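Local atomic coordinates of oxalate--CoA ligase (Arabidopsis thaliana, PDB entry 5IE2), a protein that belongs to the ANL superfamily of AMP-binding enzymes and is seen here with adenosine-5'-triphosphate bound. Residues G172-P177 with R409-I414. Residues are numbered along the deposited sequence; the frame is centred on the assembly and turned at random.
Sequences GTTSRP and RIKELI. With ATP (adenosine-5'-triphosphate), chain C.
ATP O1B, on the beta-phosphate, is gripped from both segments: Thr173 OG1 donates to it at 2.6 Å and Arg409 NH2 at 3.1 Å. Arg409 NH1 reaches the neighbouring O2B at 2.8 Å in a nearly straight bond (165°). The phosphorus PB lies in the guanidinium plane, at its edge. That fork suits arginine, whose two terminal nitrogens can serve two oxygens of one phosphate and probably offset part of its charge. The flat group is sandwiched: Thr173 CG2 sits over the centre of one face, 3.5 Å from Arg409 CZ, and the ribose O2' over the other. Threonine can do both jobs at Thr173, because OG1 lies beside the backbone N (chi1 -54°) and CG2 opposite it, so the methyl meets the arginine while the hydroxyl turns to the phosphate. Its neighbour Thr174 presses CG2 against Arg409 CD at 3.8 Å and also touches Lys411 CB, while its backbone N binds the gamma-phosphate oxygen O1G at 2.9 Å, almost in line (173°). Gly172 N holds O2G; its left-handed backbone would push a CB against the carbonyl O of the residue before, so this place calls for glycine. Glu412 OE2 and Thr173 O are bridged by a water that donates to both, 2.7 Å from the carboxylate OE2. Residues 172-177 belong to the glycine- and Ser/Thr-rich phosphate-binding loop of ANL enzymes, in which backbone N-H groups of Gly172 and Thr174 bind the gamma-phosphate. The loop of residues 172-177 joins strands 164-169 and 179-183, whereas Arg409 ends strand 404-409, which pairs antiparallel with 394-398, and the following turn leads to strand 414-416.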
ATOM      1  N   GLY A 172       1.182  -3.243  11.793  1.00 43.83           N
ATOM      2  CA  GLY A 172       1.033  -3.960  13.057  1.00 46.23           C
ATOM      3  C   GLY A 172       1.111  -5.493  12.936  1.00 50.04           C
ATOM      4  O   GLY A 172       0.708  -6.265  13.838  1.00 51.41           O
ATOM      5  N   THR A 173       1.679  -5.947  11.823  1.00 49.20           N
ATOM      6  CA  THR A 173       1.744  -7.364  11.526  1.00 47.67           C
ATOM      7  C   THR A 173       2.645  -8.171  12.489  1.00 49.30           C
ATOM      8  O   THR A 173       2.221  -9.200  13.019  1.00 49.40           O
ATOM      9  CB  THR A 173       2.216  -7.566  10.070  1.00 44.93           C
ATOM     10  OG1 THR A 173       1.367  -6.814   9.174  1.00 41.75           O
ATOM     11  CG2 THR A 173       2.197  -9.074   9.693  1.00 32.11           C
ATOM     12  N   THR A 174       3.886  -7.747  12.699  1.00 49.77           N
ATOM     13  CA  THR A 174       4.785  -8.518  13.571  1.00 52.45           C
ATOM     14  C   THR A 174       5.176  -7.732  14.819  1.00 54.89           C
ATOM     15  O   THR A 174       6.114  -8.104  15.528  1.00 53.38           O
ATOM     16  CB  THR A 174       6.088  -9.007  12.847  1.00 61.63           C
ATOM     17  OG1 THR A 174       6.730  -7.909  12.187  1.00 61.70           O
ATOM     18  CG2 THR A 174       5.772 -10.086  11.829  1.00 61.11           C
ATOM     19  N   SER A 175       4.482  -6.624  15.052  1.00 58.43           N
ATOM     20  CA  SER A 175       4.799  -5.737  16.168  1.00 60.93           C
ATOM     21  C   SER A 175       3.633  -4.806  16.441  1.00 60.91           C
ATOM     22  O   SER A 175       2.616  -4.856  15.739  1.00 60.90           O
ATOM     23  CB  SER A 175       6.076  -4.933  15.883  1.00 61.37           C
ATOM     24  OG  SER A 175       7.223  -5.629  16.345  1.00 61.93           O
ATOM     25  N   ARG A 176       3.791  -3.955  17.451  1.00 63.96           N
ATOM     26  CA  ARG A 176       2.886  -2.819  17.645  1.00 66.12           C
ATOM     27  C   ARG A 176       3.302  -1.769  16.613  1.00 62.52           C
ATOM     28  O   ARG A 176       4.517  -1.491  16.495  1.00 59.72           O
ATOM     29  CB  ARG A 176       2.993  -2.256  19.072  1.00 70.21           C
ATOM     30  CG  ARG A 176       4.330  -2.592  19.754  1.00 76.28           C
ATOM     31  CD  ARG A 176       4.271  -2.451  21.267  1.00 79.93           C
ATOM     32  NE  ARG A 176       5.412  -3.096  21.921  1.00 83.16           N
ATOM     33  CZ  ARG A 176       5.415  -4.363  22.338  1.00 85.74           C
ATOM     34  NH1 ARG A 176       4.344  -5.128  22.148  1.00 86.77           N
ATOM     35  NH2 ARG A 176       6.488  -4.877  22.932  1.00 86.34           N
ATOM     36  N   PRO A 177       2.316  -1.216  15.845  1.00 53.49           N
ATOM     37  CA  PRO A 177       2.625  -0.280  14.739  1.00 49.43           C
ATOM     38  C   PRO A 177       3.668   0.788  15.152  1.00 46.03           C
ATOM     39  O   PRO A 177       3.589   1.354  16.261  1.00 45.21           O
ATOM     40  CB  PRO A 177       1.260   0.352  14.414  1.00 46.85           C
ATOM     41  CG  PRO A 177       0.258  -0.785  14.753  1.00 50.02           C
ATOM     42  CD  PRO A 177       0.863  -1.479  15.965  1.00 50.74           C
ATOM     43  N   ARG A 409       8.852 -12.981   6.572  1.00 22.64           N
ATOM     44  CA  ARG A 409       9.314 -12.195   7.702  1.00 25.64           C
ATOM     45  C   ARG A 409      10.069 -13.067   8.663  1.00 27.02           C
ATOM     46  O   ARG A 409       9.649 -14.198   8.955  1.00 27.60           O
ATOM     47  CB  ARG A 409       8.148 -11.543   8.412  1.00 26.77           C
ATOM     48  CG  ARG A 409       7.349 -10.651   7.504  1.00 30.12           C
ATOM     49  CD  ARG A 409       5.953 -10.517   8.059  1.00 32.37           C
ATOM     50  NE  ARG A 409       4.983  -9.883   7.169  1.00 32.06           N
ATOM     51  CZ  ARG A 409       4.695  -8.590   7.224  1.00 33.22           C
ATOM     52  NH1 ARG A 409       5.350  -7.808   8.093  1.00 32.81           N
ATOM     53  NH2 ARG A 409       3.771  -8.081   6.400  1.00 31.36           N
ATOM     54  N   ILE A 410      11.202 -12.553   9.140  1.00 25.28           N
ATOM     55  CA  ILE A 410      11.982 -13.255  10.158  1.00 26.20           C
ATOM     56  C   ILE A 410      11.084 -13.810  11.266  1.00 30.13           C
ATOM     57  O   ILE A 410      11.217 -14.971  11.670  1.00 31.40           O
ATOM     58  CB  ILE A 410      12.986 -12.322  10.796  1.00 25.76           C
ATOM     59  CG1 ILE A 410      14.054 -11.944   9.782  1.00 27.57           C
ATOM     60  CG2 ILE A 410      13.588 -12.937  12.080  1.00 27.06           C
ATOM     61  CD1 ILE A 410      15.011 -10.858  10.280  1.00 29.31           C
ATOM     62  N   LYS A 411      10.173 -12.990  11.757  1.00 31.47           N
ATOM     63  CA  LYS A 411       9.347 -13.417  12.895  1.00 38.25           C
ATOM     64  C   LYS A 411       8.256 -14.451  12.538  1.00 38.43           C
ATOM     65  O   LYS A 411       7.652 -15.048  13.425  1.00 41.17           O
ATOM     66  CB  LYS A 411       8.693 -12.191  13.534  1.00 44.83           C
ATOM     67  CG  LYS A 411       9.662 -11.169  14.138  1.00 50.83           C
ATOM     68  CD  LYS A 411       9.400 -10.994  15.643  1.00 56.39           C
ATOM     69  CE  LYS A 411       9.921  -9.649  16.146  1.00 61.17           C
ATOM     70  NZ  LYS A 411      10.067  -8.687  15.009  1.00 62.88           N
ATOM     71  N   GLU A 412       8.019 -14.668  11.243  1.00 34.12           N
ATOM     72  CA  GLU A 412       6.966 -15.578  10.800  1.00 32.25           C
ATOM     73  C   GLU A 412       7.462 -16.920  10.312  1.00 29.49           C
ATOM     74  O   GLU A 412       6.642 -17.835  10.167  1.00 29.41           O
ATOM     75  CB  GLU A 412       6.135 -14.927   9.684  1.00 32.49           C
ATOM     76  CG  GLU A 412       5.127 -13.959  10.263  1.00 37.40           C
ATOM     77  CD  GLU A 412       4.239 -13.302   9.227  1.00 40.86           C
ATOM     78  OE1 GLU A 412       4.350 -13.615   8.003  1.00 41.05           O
ATOM     79  OE2 GLU A 412       3.428 -12.452   9.651  1.00 42.62           O
ATOM     80  N   LEU A 413       8.778 -17.059  10.072  1.00 27.12           N
ATOM     81  CA  LEU A 413       9.322 -18.338   9.617  1.00 26.14           C
ATOM     82  C   LEU A 413       9.106 -19.378  10.704  1.00 29.50           C
ATOM     83  O   LEU A 413       9.213 -19.077  11.909  1.00 30.70           O
ATOM     84  CB  LEU A 413      10.799 -18.250   9.285  1.00 26.81           C
ATOM     85  CG  LEU A 413      11.187 -17.227   8.202  1.00 27.96           C
ATOM     86  CD1 LEU A 413      12.688 -17.308   7.908  1.00 29.68           C
ATOM     87  CD2 LEU A 413      10.410 -17.487   6.937  1.00 29.88           C
ATOM     88  N   ILE A 414       8.832 -20.606  10.300  1.00 27.85           N
ATOM     89  CA  ILE A 414       8.476 -21.633  11.273  1.00 29.18           C
ATOM     90  C   ILE A 414       9.641 -22.543  11.569  1.00 33.05           C
ATOM     91  O   ILE A 414      10.144 -23.240  10.696  1.00 33.05           O
ATOM     92  CB  ILE A 414       7.259 -22.414  10.758  1.00 29.96           C
ATOM     93  CG1 ILE A 414       6.108 -21.449  10.550  1.00 29.82           C
ATOM     94  CG2 ILE A 414       6.877 -23.515  11.720  1.00 33.59           C
ATOM     95  CD1 ILE A 414       4.932 -22.044   9.825  1.00 30.63           C
TER
HETATM   96  PG  ATP C 601       4.518  -4.026  10.838  0.84 33.82           P
HETATM   97  O1G ATP C 601       4.955  -5.424  11.276  0.78 36.87           O
HETATM   98  O2G ATP C 601       3.806  -3.271  11.904  0.82 33.98           O
HETATM   99  O3G ATP C 601       5.689  -3.234  10.260  0.91 32.63           O
HETATM  100  PB  ATP C 601       3.791  -4.564   8.096  0.82 25.58           P
HETATM  101  O1B ATP C 601       2.693  -5.399   7.473  1.00 24.38           O
HETATM  102  O2B ATP C 601       5.206  -5.022   8.074  0.74 24.29           O
HETATM  103  O3B ATP C 601       3.414  -4.174   9.645  1.00 32.72           O
HETATM  104  PA  ATP C 601       3.696  -2.676   5.827  1.00 23.36           P
HETATM  105  O1A ATP C 601       4.787  -1.623   5.682  1.00 23.00           O
HETATM  106  O2A ATP C 601       2.299  -2.339   5.479  1.00 23.78           O
HETATM  107  O3A ATP C 601       3.668  -3.097   7.384  1.00 30.58           O
HETATM  108  O5' ATP C 601       4.181  -4.014   5.093  1.00 19.43           O
HETATM  109  C5' ATP C 601       5.497  -4.194   4.513  1.00 18.85           C
HETATM  110  C4' ATP C 601       5.787  -5.705   4.570  1.00 19.89           C
HETATM  111  O4' ATP C 601       4.907  -6.385   3.655  1.00 19.06           O
HETATM  112  C3' ATP C 601       7.137  -6.051   4.022  1.00 19.46           C
HETATM  113  O3' ATP C 601       8.129  -5.854   5.027  1.00 20.78           O
HETATM  114  C2' ATP C 601       6.985  -7.509   3.642  1.00 20.24           C
HETATM  115  O2' ATP C 601       6.996  -8.309   4.835  1.00 22.70           O
HETATM  116  C1' ATP C 601       5.568  -7.530   3.148  1.00 17.88           C
HETATM  117  N9  ATP C 601       5.478  -7.474   1.669  1.00 16.30           N
HETATM  118  C8  ATP C 601       5.317  -6.402   0.882  1.00 16.32           C
HETATM  119  N7  ATP C 601       5.257  -6.806  -0.424  1.00 15.32           N
HETATM  120  C5  ATP C 601       5.362  -8.175  -0.423  1.00 16.70           C
HETATM  121  C6  ATP C 601       5.351  -9.235  -1.458  1.00 17.63           C
HETATM  122  N6  ATP C 601       5.157  -8.904  -2.778  1.00 16.26           N
HETATM  123  N1  ATP C 601       5.477 -10.511  -1.023  1.00 19.81           N
HETATM  124  C2  ATP C 601       5.617 -10.824   0.286  1.00 21.74           C
HETATM  125  N3  ATP C 601       5.644  -9.908   1.287  1.00 19.96           N
HETATM  126  C4  ATP C 601       5.510  -8.592   0.954  1.00 16.67           C
HETATM  127  O   HOH W   1       1.843 -12.006  11.812  1.00 43.14           O